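Local structure of Rho-class glutathione S-transferase (Laternula elliptica, 3QAV) at residues 106-111 / 181-186; 196-201 / 234-239; 26-31 / 80-85; 167-172 / 207-212. The protein probably transfers glutathione to electrophilic substrates, as expected of a rho-class member of the cytosolic glutathione S-transferase superfamily. All blocks are in the same frame, centred on the assembly; numbering follows the deposited sequence.

Contact 1 of 4, residues 106-111 / 181-186; sequences PLFPSD and FTMADV
The capping box of Thr182 and Asp185 starts helix 183-197, and Leu107 of the interdomain linker docks beside it on Thr182 and Met183. Thr182 N donates to Asp185 OD1 at 3.1 Å, on the carboxylate's anti lone pair, while Thr182 OG1 takes a weak bond from Ala184 N. The linker adds one backbone bond to this first turn: Met183 N gives its hydrogen to Leu107 O at 2.8 Å, in the carbonyl plane and on a lone pair, with an N-H...O angle of 149°. The two methyls of Leu107 part company. CD2 meets the edge of the Phe181 ring in its plane, 3.7 Å from CE2, whereas CD1 lies 3.9 Å from Met183 CE. Met183 leaves the backbone with CG anti to N (chi1 -171°) and then bends twice, which brings CE between Leu107 CD1 and the Phe108 ring. Cut back to an alanine here, the chain would lose CG, SD and CE, which is likely to open a gap beside Leu107 CD1 and leave the Phe108 ring in touch with little more than a beta carbon. Helix 36-47 of the thioredoxin-like domain touches Met183 and Val186, and Asp185 OD2 is held by Val176 N. Phe108 CE1 approaches Met183 CB obliquely at 3.6 Å.

Contact 2 of 4, residues 196-201 / 234-239; sequences VRQGAN and DSPGNL
A Schellman motif ends helix 183-197 at Gly199, and the C-terminal tail, residues 234-239, wraps round this helix end through Gln198. The Gln198 side chain, with CG beside the backbone N (chi1 -68°) and a second bend at chi2 of -73°, curls so that OE1 faces the tail. There it accepts twice from Asn238: the backbone N lies in its carbonyl plane at 3.2 Å, and ND2, also at 3.2 Å, is tilted 30° from that plane. The two side chains run side by side, pointing the same way, and this double grip fixes the turn of the Gln198 amide. Its backbone O is bonded as well, by Leu239 N at 2.8 Å, while Leu239 CG packs on Gln198 CB at 3.6 Å. The Arg197 guanidinium lies against the tail with Ser235 CA centred 3.9 Å above one face; NH1 is bonded to Ser233 OG, and Trp230 makes a cation-pi contact. Ser235 OG is modelled so close to Arg197 O that the length of this bond is doubtful. The same OG closes an ST turn by accepting from Gly237 N at 3.2 Å.

Contact 3 of 4, residues 26-31 / 80-85; sequences KPFVYW and TFTDGD
Antiparallel strand pairing joins 28-31 to 80-83 in the middle of the N-terminal sheet, the segment axes 4.9 Å apart and 173° from parallel. Phe28 with Thr82 and Tyr30 with Thr80 are hydrogen-bonded pairs, and Val29 with Phe81 is the non-hydrogen-bonded pair between them. Phe28 N reaches Thr82 O at 2.8 Å, and Thr82 N returns to Phe28 O at 3.0 Å. On the face of Phe28 and Tyr30, Phe28 CE1 sits 3.4 Å above the Tyr30 ring plane, over its centre. This is the thioredoxin-like domain of the glutathione S-transferases: strand 53-56 flanks 28-31 on its other edge, and the side chain of Val78, a glutathione-binding residue, comes within about 4 Å of that of Tyr30. On the other face, Phe81 has CG anti to its N (chi1 171°), which places CE1 3.5 Å from Pro27 CB and CD1 4.2 Å from Val29 CB, the latter at the ring edge. A serine in its place is likely to open a gap beside Pro27 CB and Val29 CB. Asp83 lies alongside Pro27, its OD1 bonded to Tyr97 OH and Tyr102 OH. One water accepts from Gly84 N at 2.9 Å, donates to Lys26 O and bonds Thr82 OG1.

Contact 4 of 4, residues 167-172 / 207-212; sequences NYLKQT and PNIFKY
Apolar packing dominates where Leu169, near the end of helix 148-172, lies against Ile209 and Tyr212 in the first turns of helix 207-217. Its two methyls divide the work. CD2 comes obliquely to the Tyr212 ring, 3.5 Å from CD1, and the two side chains cross at about a right angle. CD1 settles between residues one turn apart, 3.7 Å from Tyr212 CB and 3.9 Å from Ile209 CG1. Leu169 has CG beside its backbone N, and chi2 of 164° spreads the methyls over both partners. Closer to the backbone, the beta carbons of Leu169 and Asn208 are 4.0 Å apart. Tyr212 carries CG anti to N (chi1 172°), which lays its ring against Leu169 CD2 and carries the hydroxyl on to Asp185 OD2, where it is probably hydrogen-bonded.

The segment axes approach to 8.6 Å, and the nearest alpha carbons, those of Leu169 and Asn208, are 6.0 Å apart. A crossing of 71° is consistent with a short patch of few residues within the all-helical C-terminal domain of the glutathione S-transferase fold. Helix 183-197 supplies a third wall: Phe188 touches Leu169 and meets the Tyr212 ring, while Val192 touches Ile209.

Polar residues meet at the margin, where Lys170 runs obliquely past the Asn208 side chain. The start of helix 207-217 is also tied to helix 148-172 through Glu166, whose OE2 accepts from Asn208 N and whose OE1 takes a weaker bond from Ile209 N.

In the fold
Contacts 1, 3 and 4 are buried, whereas contact 2 lies at the surface. Contacts 1 and 2 use the two ends of helix 183-197, their centres about 29 Å apart: a capping box meets the linker at one end, a Schellman turn meets the tail at the other. Contact 4 packs the two helices that flank this one in sequence, and Asp185 OD2 to Tyr212 OH, 2.5 Å and probably a hydrogen bond, joins it to contact 1. Contact 3 stands apart in the N-terminal sheet. The chemistry follows: regular backbone pairing in contact 3, apolar packing in contact 4, one backbone bond amid apolar side chains in contact 1, and side-chain amide and hydroxyl bonds beside one backbone bond in contact 2.

Contact 1 of 4, residues 106-111 / 181-186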
loop_
_atom_site.group_PDB
_atom_site.type_symbol
_atom_site.label_atom_id
_atom_site.label_comp_id
_atom_site.label_asym_id
_atom_site.label_seq_id
_atom_site.Cartn_x
_atom_site.Cartn_y
_atom_site.Cartn_z
ATOM N N PRO A 106 -1.308 16.945 -15.423
ATOM C CA PRO A 106 -1.632 15.548 -15.104
ATOM C C PRO A 106 -0.468 14.558 -15.037
ATOM O O PRO A 106 0.373 14.511 -15.929
ATOM C CB PRO A 106 -2.645 15.174 -16.190
ATOM C CG PRO A 106 -2.213 16.012 -17.349
ATOM C CD PRO A 106 -1.938 17.346 -16.694
ATOM N N LEU A 107 -0.431 13.772 -13.963
ATOM C CA LEU A 107 0.603 12.761 -13.792
ATOM C C LEU A 107 0.053 11.412 -14.234
ATOM O O LEU A 107 0.676 10.371 -14.018
ATOM C CB LEU A 107 1.077 12.700 -12.332
ATOM C CG LEU A 107 1.850 13.948 -11.876
ATOM C CD1 LEU A 107 2.371 13.779 -10.450
ATOM C CD2 LEU A 107 3.021 14.192 -12.831
ATOM N N PHE A 108 -1.134 11.442 -14.831
ATOM C CA PHE A 108 -1.784 10.248 -15.368
ATOM C C PHE A 108 -2.225 10.581 -16.799
ATOM O O PHE A 108 -2.647 11.710 -17.076
ATOM C CB PHE A 108 -3.051 9.883 -14.592
ATOM C CG PHE A 108 -2.811 9.200 -13.279
ATOM C CD1 PHE A 108 -2.587 9.937 -12.124
ATOM C CD2 PHE A 108 -2.881 7.815 -13.187
ATOM C CE1 PHE A 108 -2.444 9.310 -10.893
ATOM C CE2 PHE A 108 -2.738 7.174 -11.965
ATOM C CZ PHE A 108 -2.520 7.925 -10.810
ATOM N N PRO A 109 -2.116 9.615 -17.729
ATOM C CA PRO A 109 -2.546 9.891 -19.103
ATOM C C PRO A 109 -4.076 9.872 -19.080
ATOM O O PRO A 109 -4.667 9.607 -18.035
ATOM C CB PRO A 109 -1.946 8.730 -19.888
ATOM C CG PRO A 109 -1.939 7.617 -18.882
ATOM C CD PRO A 109 -1.436 8.312 -17.647
ATOM N N SER A 110 -4.723 10.134 -20.208
ATOM C CA SER A 110 -6.190 10.156 -20.219
ATOM C C SER A 110 -6.841 8.805 -20.506
ATOM O O SER A 110 -7.917 8.503 -19.990
ATOM C CB SER A 110 -6.699 11.199 -21.226
ATOM O OG SER A 110 -6.316 10.876 -22.554
ATOM N N ASP A 111 -6.189 7.984 -21.318
ATOM C CA ASP A 111 -6.743 6.683 -21.656
ATOM C C ASP A 111 -6.820 5.786 -20.423
ATOM O O ASP A 111 -5.805 5.465 -19.794
ATOM C CB ASP A 111 -5.900 6.028 -22.754
ATOM C CG ASP A 111 -6.477 4.709 -23.235
ATOM O OD1 ASP A 111 -6.158 4.314 -24.375
ATOM O OD2 ASP A 111 -7.233 4.060 -22.484
ATOM N N PHE A 181 6.763 10.303 -18.102
ATOM C CA PHE A 181 6.845 10.385 -16.649
ATOM C C PHE A 181 5.395 10.382 -16.130
ATOM O O PHE A 181 4.538 11.073 -16.681
ATOM C CB PHE A 181 7.545 11.690 -16.259
ATOM C CG PHE A 181 7.553 11.965 -14.784
ATOM C CD1 PHE A 181 8.620 11.551 -13.992
ATOM C CD2 PHE A 181 6.493 12.650 -14.187
ATOM C CE1 PHE A 181 8.636 11.817 -12.617
ATOM C CE2 PHE A 181 6.495 12.918 -12.817
ATOM C CZ PHE A 181 7.571 12.503 -12.029
ATOM N N THR A 182 5.118 9.599 -15.091
ATOM C CA THR A 182 3.767 9.524 -14.531
ATOM C C THR A 182 3.827 9.304 -13.025
ATOM O O THR A 182 4.909 9.196 -12.452
ATOM C CB THR A 182 2.961 8.357 -15.144
ATOM O OG1 THR A 182 3.577 7.114 -14.786
ATOM C CG2 THR A 182 2.918 8.473 -16.663
ATOM N N MET A 183 2.662 9.223 -12.390
ATOM C CA MET A 183 2.598 9.012 -10.946
ATOM C C MET A 183 3.396 7.775 -10.543
ATOM O O MET A 183 3.942 7.726 -9.451
ATOM C CB MET A 183 1.142 8.849 -10.482
ATOM C CG MET A 183 0.981 8.833 -8.961
ATOM S SD MET A 183 1.456 10.403 -8.189
ATOM C CE MET A 183 -0.007 11.387 -8.485
ATOM N N ALA A 184 3.463 6.781 -11.426
ATOM C CA ALA A 184 4.201 5.552 -11.139
ATOM C C ALA A 184 5.675 5.823 -10.843
ATOM O O ALA A 184 6.270 5.174 -9.975
ATOM C CB ALA A 184 4.081 4.577 -12.303
ATOM N N ASP A 185 6.270 6.772 -11.565
ATOM C CA ASP A 185 7.674 7.102 -11.342
ATOM C C ASP A 185 7.870 7.823 -10.014
ATOM O O ASP A 185 8.938 7.755 -9.405
ATOM C CB ASP A 185 8.202 7.951 -12.492
ATOM C CG ASP A 185 8.188 7.199 -13.802
ATOM O OD1 ASP A 185 7.280 7.446 -14.626
ATOM O OD2 ASP A 185 9.079 6.339 -13.990
ATOM N N VAL A 186 6.829 8.507 -9.567
ATOM C CA VAL A 186 6.874 9.226 -8.301
ATOM C C VAL A 186 7.020 8.198 -7.174
ATOM O O VAL A 186 7.725 8.425 -6.185
ATOM C CB VAL A 186 5.563 10.021 -8.083
ATOM C CG1 VAL A 186 5.444 10.443 -6.638
ATOM C CG2 VAL A 186 5.531 11.228 -9.001
#

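Contact 2 of 4, residues 196-201 / 234-239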
loop_
_atom_site.group_PDB
_atom_site.type_symbol
_atom_site.label_atom_id
_atom_site.label_comp_id
_atom_site.label_asym_id
_atom_site.label_seq_id
_atom_site.Cartn_x
_atom_site.Cartn_y
_atom_site.Cartn_z
ATOM N N VAL A 196 20.250 2.830 -4.304
ATOM C CA VAL A 196 21.568 3.317 -4.694
ATOM C C VAL A 196 22.248 3.952 -3.482
ATOM O O VAL A 196 23.446 3.771 -3.270
ATOM C CB VAL A 196 21.466 4.371 -5.822
ATOM C CG1 VAL A 196 22.833 4.990 -6.086
ATOM C CG2 VAL A 196 20.926 3.727 -7.091
ATOM N N ARG A 197 21.481 4.694 -2.688
ATOM C CA ARG A 197 22.023 5.341 -1.498
ATOM C C ARG A 197 22.702 4.310 -0.602
ATOM O O ARG A 197 23.763 4.569 -0.046
ATOM C CB ARG A 197 20.907 6.050 -0.722
ATOM C CG ARG A 197 21.235 6.403 0.728
ATOM C CD ARG A 197 22.217 7.567 0.863
ATOM N NE ARG A 197 22.388 7.955 2.267
ATOM C CZ ARG A 197 23.233 8.889 2.704
ATOM N NH1 ARG A 197 23.307 9.158 4.000
ATOM N NH2 ARG A 197 24.005 9.559 1.857
ATOM N N GLN A 198 22.091 3.141 -0.473
ATOM C CA GLN A 198 22.644 2.084 0.362
ATOM C C GLN A 198 23.857 1.434 -0.291
ATOM O O GLN A 198 24.387 0.448 0.213
ATOM C CB GLN A 198 21.577 1.032 0.650
ATOM C CG GLN A 198 20.439 1.526 1.530
ATOM C CD GLN A 198 20.851 1.710 2.981
ATOM O OE1 GLN A 198 21.917 1.248 3.404
ATOM N NE2 GLN A 198 19.997 2.371 3.758
ATOM N N GLY A 199 24.273 1.980 -1.432
ATOM C CA GLY A 199 25.453 1.471 -2.114
ATOM C C GLY A 199 25.315 0.385 -3.165
ATOM O O GLY A 199 26.304 -0.267 -3.503
ATOM N N ALA A 200 24.113 0.172 -3.688
ATOM C CA ALA A 200 23.929 -0.848 -4.715
ATOM C C ALA A 200 24.640 -0.416 -6.005
ATOM O O ALA A 200 24.614 0.762 -6.381
ATOM C CB ALA A 200 22.453 -1.064 -4.981
ATOM N N ASN A 201 25.284 -1.375 -6.664
ATOM C CA ASN A 201 25.998 -1.127 -7.916
ATOM C C ASN A 201 25.155 -1.792 -8.992
ATOM O O ASN A 201 25.306 -2.984 -9.270
ATOM C CB ASN A 201 27.404 -1.752 -7.868
ATOM C CG ASN A 201 28.240 -1.430 -9.103
ATOM O OD1 ASN A 201 29.404 -1.831 -9.203
ATOM N ND2 ASN A 201 27.650 -0.706 -10.048
ATOM N N ASP A 234 27.373 9.919 5.427
ATOM C CA ASP A 234 27.885 8.765 4.705
ATOM C C ASP A 234 26.824 7.723 4.406
ATOM O O ASP A 234 25.959 7.433 5.235
ATOM C CB ASP A 234 29.024 8.111 5.491
ATOM C CG ASP A 234 30.356 8.783 5.249
ATOM O OD1 ASP A 234 30.890 8.650 4.127
ATOM O OD2 ASP A 234 30.868 9.444 6.176
ATOM N N SER A 235 26.903 7.170 3.202
ATOM C CA SER A 235 25.983 6.137 2.770
ATOM C C SER A 235 26.092 4.956 3.729
ATOM O O SER A 235 27.184 4.441 3.965
ATOM C CB SER A 235 26.343 5.678 1.357
ATOM O OG SER A 235 25.868 4.366 1.123
ATOM N N PRO A 236 24.959 4.517 4.298
ATOM C CA PRO A 236 24.950 3.387 5.233
ATOM C C PRO A 236 25.642 2.156 4.637
ATOM O O PRO A 236 26.134 1.291 5.361
ATOM C CB PRO A 236 23.457 3.156 5.477
ATOM C CG PRO A 236 22.866 4.533 5.309
ATOM C CD PRO A 236 23.603 5.063 4.105
ATOM N N GLY A 237 25.659 2.084 3.309
ATOM C CA GLY A 237 26.299 0.975 2.618
ATOM C C GLY A 237 25.775 -0.430 2.871
ATOM O O GLY A 237 26.536 -1.399 2.778
ATOM N N ASN A 238 24.486 -0.563 3.166
ATOM C CA ASN A 238 23.912 -1.879 3.429
ATOM C C ASN A 238 23.611 -2.711 2.180
ATOM O O ASN A 238 23.219 -3.870 2.285
ATOM C CB ASN A 238 22.651 -1.738 4.278
ATOM C CG ASN A 238 22.964 -1.420 5.723
ATOM O OD1 ASN A 238 23.538 -2.242 6.433
ATOM N ND2 ASN A 238 22.597 -0.222 6.166
ATOM N N LEU A 239 23.801 -2.126 1.003
ATOM C CA LEU A 239 23.560 -2.844 -0.246
ATOM C C LEU A 239 24.813 -2.880 -1.115
ATOM O O LEU A 239 24.746 -3.189 -2.306
ATOM C CB LEU A 239 22.400 -2.205 -1.016
ATOM C CG LEU A 239 21.020 -2.421 -0.380
ATOM C CD1 LEU A 239 19.955 -1.718 -1.202
ATOM C CD2 LEU A 239 20.718 -3.916 -0.293
#

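Contact 3 of 4, residues 26-31 / 80-85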
loop_
_atom_site.group_PDB
_atom_site.type_symbol
_atom_site.label_atom_id
_atom_site.label_comp_id
_atom_site.label_asym_id
_atom_site.label_seq_id
_atom_site.Cartn_x
_atom_site.Cartn_y
_atom_site.Cartn_z
ATOM N N LYS A 26 -3.064 27.438 0.094
ATOM C CA LYS A 26 -1.684 27.084 -0.214
ATOM C C LYS A 26 -1.287 25.846 0.584
ATOM O O LYS A 26 -1.211 25.882 1.814
ATOM C CB LYS A 26 -0.761 28.251 0.132
ATOM C CG LYS A 26 0.666 28.115 -0.380
ATOM C CD LYS A 26 1.460 29.368 -0.048
ATOM C CE LYS A 26 2.865 29.342 -0.631
ATOM N NZ LYS A 26 3.607 30.597 -0.303
ATOM N N PRO A 27 -1.033 24.730 -0.110
ATOM C CA PRO A 27 -0.646 23.489 0.564
ATOM C C PRO A 27 0.524 23.706 1.512
ATOM O O PRO A 27 1.380 24.554 1.271
ATOM C CB PRO A 27 -0.274 22.569 -0.594
ATOM C CG PRO A 27 -1.180 23.027 -1.683
ATOM C CD PRO A 27 -1.101 24.535 -1.569
ATOM N N PHE A 28 0.539 22.943 2.599
ATOM C CA PHE A 28 1.615 23.010 3.577
ATOM C C PHE A 28 1.986 21.570 3.888
ATOM O O PHE A 28 1.116 20.751 4.192
ATOM C CB PHE A 28 1.158 23.718 4.853
ATOM C CG PHE A 28 2.267 23.951 5.840
ATOM C CD1 PHE A 28 2.807 22.892 6.564
ATOM C CD2 PHE A 28 2.799 25.228 6.018
ATOM C CE1 PHE A 28 3.869 23.099 7.455
ATOM C CE2 PHE A 28 3.860 25.447 6.906
ATOM C CZ PHE A 28 4.396 24.378 7.625
ATOM N N VAL A 29 3.274 21.254 3.815
ATOM C CA VAL A 29 3.701 19.889 4.070
ATOM C C VAL A 29 4.817 19.726 5.094
ATOM O O VAL A 29 5.881 20.343 4.978
ATOM C CB VAL A 29 4.129 19.209 2.753
ATOM C CG1 VAL A 29 5.096 20.099 2.005
ATOM C CG2 VAL A 29 4.769 17.864 3.040
ATOM N N TYR A 30 4.547 18.904 6.109
ATOM C CA TYR A 30 5.530 18.589 7.139
ATOM C C TYR A 30 6.186 17.320 6.618
ATOM O O TYR A 30 5.489 16.355 6.290
ATOM C CB TYR A 30 4.865 18.264 8.482
ATOM C CG TYR A 30 4.120 19.404 9.141
ATOM C CD1 TYR A 30 2.816 19.719 8.765
ATOM C CD2 TYR A 30 4.717 20.155 10.159
ATOM C CE1 TYR A 30 2.118 20.756 9.388
ATOM C CE2 TYR A 30 4.028 21.194 10.790
ATOM C CZ TYR A 30 2.730 21.486 10.400
ATOM O OH TYR A 30 2.035 22.493 11.024
ATOM N N TRP A 31 7.512 17.308 6.542
ATOM C CA TRP A 31 8.210 16.139 6.031
ATOM C C TRP A 31 9.633 16.038 6.552
ATOM O O TRP A 31 10.180 16.999 7.093
ATOM C CB TRP A 31 8.241 16.174 4.503
ATOM C CG TRP A 31 8.988 17.347 3.954
ATOM C CD1 TRP A 31 8.507 18.612 3.771
ATOM C CD2 TRP A 31 10.339 17.359 3.487
ATOM N NE1 TRP A 31 9.476 19.410 3.208
ATOM C CE2 TRP A 31 10.610 18.667 3.023
ATOM C CE3 TRP A 31 11.349 16.392 3.411
ATOM C CZ2 TRP A 31 11.851 19.031 2.489
ATOM C CZ3 TRP A 31 12.586 16.754 2.882
ATOM C CH2 TRP A 31 12.824 18.062 2.427
ATOM N N THR A 80 2.696 14.895 6.754
ATOM C CA THR A 80 1.413 15.357 7.253
ATOM C C THR A 80 1.204 16.532 6.308
ATOM O O THR A 80 2.116 17.326 6.081
ATOM C CB THR A 80 1.485 15.822 8.713
ATOM O OG1 THR A 80 1.699 14.686 9.555
ATOM C CG2 THR A 80 0.179 16.496 9.117
ATOM N N PHE A 81 0.009 16.635 5.754
ATOM C CA PHE A 81 -0.262 17.656 4.761
ATOM C C PHE A 81 -1.586 18.373 4.965
ATOM O O PHE A 81 -2.572 17.757 5.354
ATOM C CB PHE A 81 -0.245 16.958 3.392
ATOM C CG PHE A 81 -0.719 17.804 2.243
ATOM C CD1 PHE A 81 0.194 18.423 1.397
ATOM C CD2 PHE A 81 -2.073 17.919 1.960
ATOM C CE1 PHE A 81 -0.235 19.139 0.281
ATOM C CE2 PHE A 81 -2.511 18.633 0.849
ATOM C CZ PHE A 81 -1.592 19.243 0.009
ATOM N N THR A 82 -1.592 19.679 4.706
ATOM C CA THR A 82 -2.810 20.477 4.789
ATOM C C THR A 82 -2.906 21.341 3.532
ATOM O O THR A 82 -1.896 21.661 2.894
ATOM C CB THR A 82 -2.833 21.419 6.006
ATOM O OG1 THR A 82 -1.868 22.463 5.824
ATOM C CG2 THR A 82 -2.535 20.653 7.285
ATOM N N ASP A 83 -4.129 21.705 3.176
ATOM C CA ASP A 83 -4.382 22.546 2.014
ATOM C C ASP A 83 -5.694 23.259 2.304
ATOM O O ASP A 83 -6.776 22.764 1.976
ATOM C CB ASP A 83 -4.513 21.701 0.744
ATOM C CG ASP A 83 -4.578 22.550 -0.512
ATOM O OD1 ASP A 83 -4.801 21.989 -1.604
ATOM O OD2 ASP A 83 -4.403 23.781 -0.407
ATOM N N GLY A 84 -5.587 24.424 2.931
ATOM C CA GLY A 84 -6.777 25.159 3.291
ATOM C C GLY A 84 -7.339 24.441 4.497
ATOM O O GLY A 84 -6.671 24.332 5.523
ATOM N N ASP A 85 -8.557 23.927 4.373
ATOM C CA ASP A 85 -9.185 23.215 5.477
ATOM C C ASP A 85 -8.972 21.719 5.327
ATOM O O ASP A 85 -9.160 20.953 6.270
ATOM C CB ASP A 85 -10.679 23.530 5.521
ATOM C CG ASP A 85 -10.950 25.005 5.739
ATOM O OD1 ASP A 85 -10.458 25.551 6.752
ATOM O OD2 ASP A 85 -11.650 25.614 4.900
HETATM O O HOH W 1 -2.904 24.564 4.010
#

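Contact 4 of 4, residues 167-172 / 207-212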
loop_
_atom_site.group_PDB
_atom_site.type_symbol
_atom_site.label_atom_id
_atom_site.label_comp_id
_atom_site.label_asym_id
_atom_site.label_seq_id
_atom_site.Cartn_x
_atom_site.Cartn_y
_atom_site.Cartn_z
ATOM N N ASN A 167 12.826 -5.620 -16.186
ATOM C CA ASN A 167 12.021 -5.997 -17.342
ATOM C C ASN A 167 11.078 -4.883 -17.767
ATOM O O ASN A 167 11.006 -4.539 -18.946
ATOM C CB ASN A 167 11.192 -7.245 -17.036
ATOM C CG ASN A 167 12.007 -8.517 -17.103
ATOM O OD1 ASN A 167 11.521 -9.597 -16.759
ATOM N ND2 ASN A 167 13.251 -8.403 -17.554
ATOM N N TYR A 168 10.345 -4.333 -16.804
ATOM C CA TYR A 168 9.396 -3.256 -17.093
ATOM C C TYR A 168 10.105 -2.118 -17.829
ATOM O O TYR A 168 9.657 -1.675 -18.889
ATOM C CB TYR A 168 8.785 -2.717 -15.789
ATOM C CG TYR A 168 8.025 -3.734 -14.961
ATOM C CD1 TYR A 168 7.932 -3.595 -13.578
ATOM C CD2 TYR A 168 7.383 -4.824 -15.556
ATOM C CE1 TYR A 168 7.225 -4.508 -12.808
ATOM C CE2 TYR A 168 6.670 -5.746 -14.792
ATOM C CZ TYR A 168 6.595 -5.581 -13.422
ATOM O OH TYR A 168 5.893 -6.484 -12.660
ATOM N N LEU A 169 11.215 -1.651 -17.262
ATOM C CA LEU A 169 11.974 -0.567 -17.873
ATOM C C LEU A 169 12.513 -0.983 -19.240
ATOM O O LEU A 169 12.580 -0.173 -20.177
ATOM C CB LEU A 169 13.108 -0.131 -16.939
ATOM C CG LEU A 169 12.571 0.673 -15.745
ATOM C CD1 LEU A 169 13.611 0.765 -14.644
ATOM C CD2 LEU A 169 12.148 2.068 -16.218
ATOM N N LYS A 170 12.883 -2.252 -19.362
ATOM C CA LYS A 170 13.387 -2.750 -20.631
ATOM C C LYS A 170 12.258 -2.605 -21.646
ATOM O O LYS A 170 12.460 -2.060 -22.732
ATOM C CB LYS A 170 13.810 -4.219 -20.505
ATOM C CG LYS A 170 14.555 -4.759 -21.726
ATOM C CD LYS A 170 15.094 -6.166 -21.487
ATOM C CE LYS A 170 16.158 -6.180 -20.398
ATOM N NZ LYS A 170 16.704 -7.546 -20.132
ATOM N N GLN A 171 11.067 -3.071 -21.273
ATOM C CA GLN A 171 9.890 -3.002 -22.141
ATOM C C GLN A 171 9.472 -1.595 -22.563
ATOM O O GLN A 171 9.106 -1.383 -23.718
ATOM C CB GLN A 171 8.686 -3.668 -21.477
ATOM C CG GLN A 171 8.799 -5.164 -21.262
ATOM C CD GLN A 171 7.510 -5.754 -20.715
ATOM O OE1 GLN A 171 7.441 -6.940 -20.395
ATOM N NE2 GLN A 171 6.480 -4.921 -20.607
ATOM N N THR A 172 9.501 -0.638 -21.637
ATOM C CA THR A 172 9.101 0.730 -21.981
ATOM C C THR A 172 10.191 1.494 -22.713
ATOM O O THR A 172 9.906 2.301 -23.592
ATOM C CB THR A 172 8.738 1.570 -20.734
ATOM O OG1 THR A 172 9.890 1.686 -19.889
ATOM C CG2 THR A 172 7.592 0.936 -19.969
ATOM N N PRO A 207 21.263 -2.887 -15.804
ATOM C CA PRO A 207 21.501 -1.748 -16.697
ATOM C C PRO A 207 20.327 -0.806 -16.975
ATOM O O PRO A 207 20.522 0.407 -17.057
ATOM C CB PRO A 207 22.043 -2.412 -17.967
ATOM C CG PRO A 207 21.429 -3.788 -17.923
ATOM C CD PRO A 207 21.580 -4.157 -16.476
ATOM N N ASN A 208 19.118 -1.341 -17.117
ATOM C CA ASN A 208 17.967 -0.481 -17.407
ATOM C C ASN A 208 17.536 0.334 -16.202
ATOM O O ASN A 208 17.119 1.483 -16.341
ATOM C CB ASN A 208 16.787 -1.297 -17.932
ATOM C CG ASN A 208 17.096 -1.976 -19.244
ATOM O OD1 ASN A 208 17.391 -3.169 -19.283
ATOM N ND2 ASN A 208 17.050 -1.218 -20.328
ATOM N N ILE A 209 17.632 -0.258 -15.020
ATOM C CA ILE A 209 17.265 0.461 -13.811
ATOM C C ILE A 209 18.303 1.555 -13.601
ATOM O O ILE A 209 17.958 2.686 -13.268
ATOM C CB ILE A 209 17.230 -0.465 -12.584
ATOM C CG1 ILE A 209 16.093 -1.486 -12.744
ATOM C CG2 ILE A 209 17.070 0.362 -11.314
ATOM C CD1 ILE A 209 15.864 -2.376 -11.540
ATOM N N PHE A 210 19.573 1.212 -13.814
ATOM C CA PHE A 210 20.670 2.163 -13.664
ATOM C C PHE A 210 20.491 3.334 -14.625
ATOM O O PHE A 210 20.663 4.490 -14.246
ATOM C CB PHE A 210 22.005 1.471 -13.935
ATOM C CG PHE A 210 23.202 2.364 -13.761
ATOM C CD1 PHE A 210 23.948 2.774 -14.862
ATOM C CD2 PHE A 210 23.603 2.771 -12.487
ATOM C CE1 PHE A 210 25.082 3.573 -14.701
ATOM C CE2 PHE A 210 24.734 3.568 -12.316
ATOM C CZ PHE A 210 25.475 3.969 -13.428
ATOM N N LYS A 211 20.145 3.023 -15.869
ATOM C CA LYS A 211 19.921 4.036 -16.892
ATOM C C LYS A 211 18.739 4.911 -16.474
ATOM O O LYS A 211 18.750 6.133 -16.656
ATOM C CB LYS A 211 19.633 3.345 -18.227
ATOM C CG LYS A 211 19.247 4.263 -19.369
ATOM C CD LYS A 211 19.000 3.444 -20.632
ATOM C CE LYS A 211 18.598 4.323 -21.804
ATOM N NZ LYS A 211 18.412 3.536 -23.054
ATOM N N TYR A 212 17.719 4.268 -15.910
ATOM C CA TYR A 212 16.523 4.963 -15.441
ATOM C C TYR A 212 16.926 5.894 -14.304
ATOM O O TYR A 212 16.547 7.060 -14.278
ATOM C CB TYR A 212 15.486 3.951 -14.939
ATOM C CG TYR A 212 14.278 4.581 -14.259
ATOM C CD1 TYR A 212 13.272 5.201 -15.000
ATOM C CD2 TYR A 212 14.154 4.563 -12.869
ATOM C CE1 TYR A 212 12.170 5.785 -14.367
ATOM C CE2 TYR A 212 13.068 5.141 -12.229
ATOM C CZ TYR A 212 12.080 5.746 -12.978
ATOM O OH TYR A 212 11.001 6.304 -12.337
#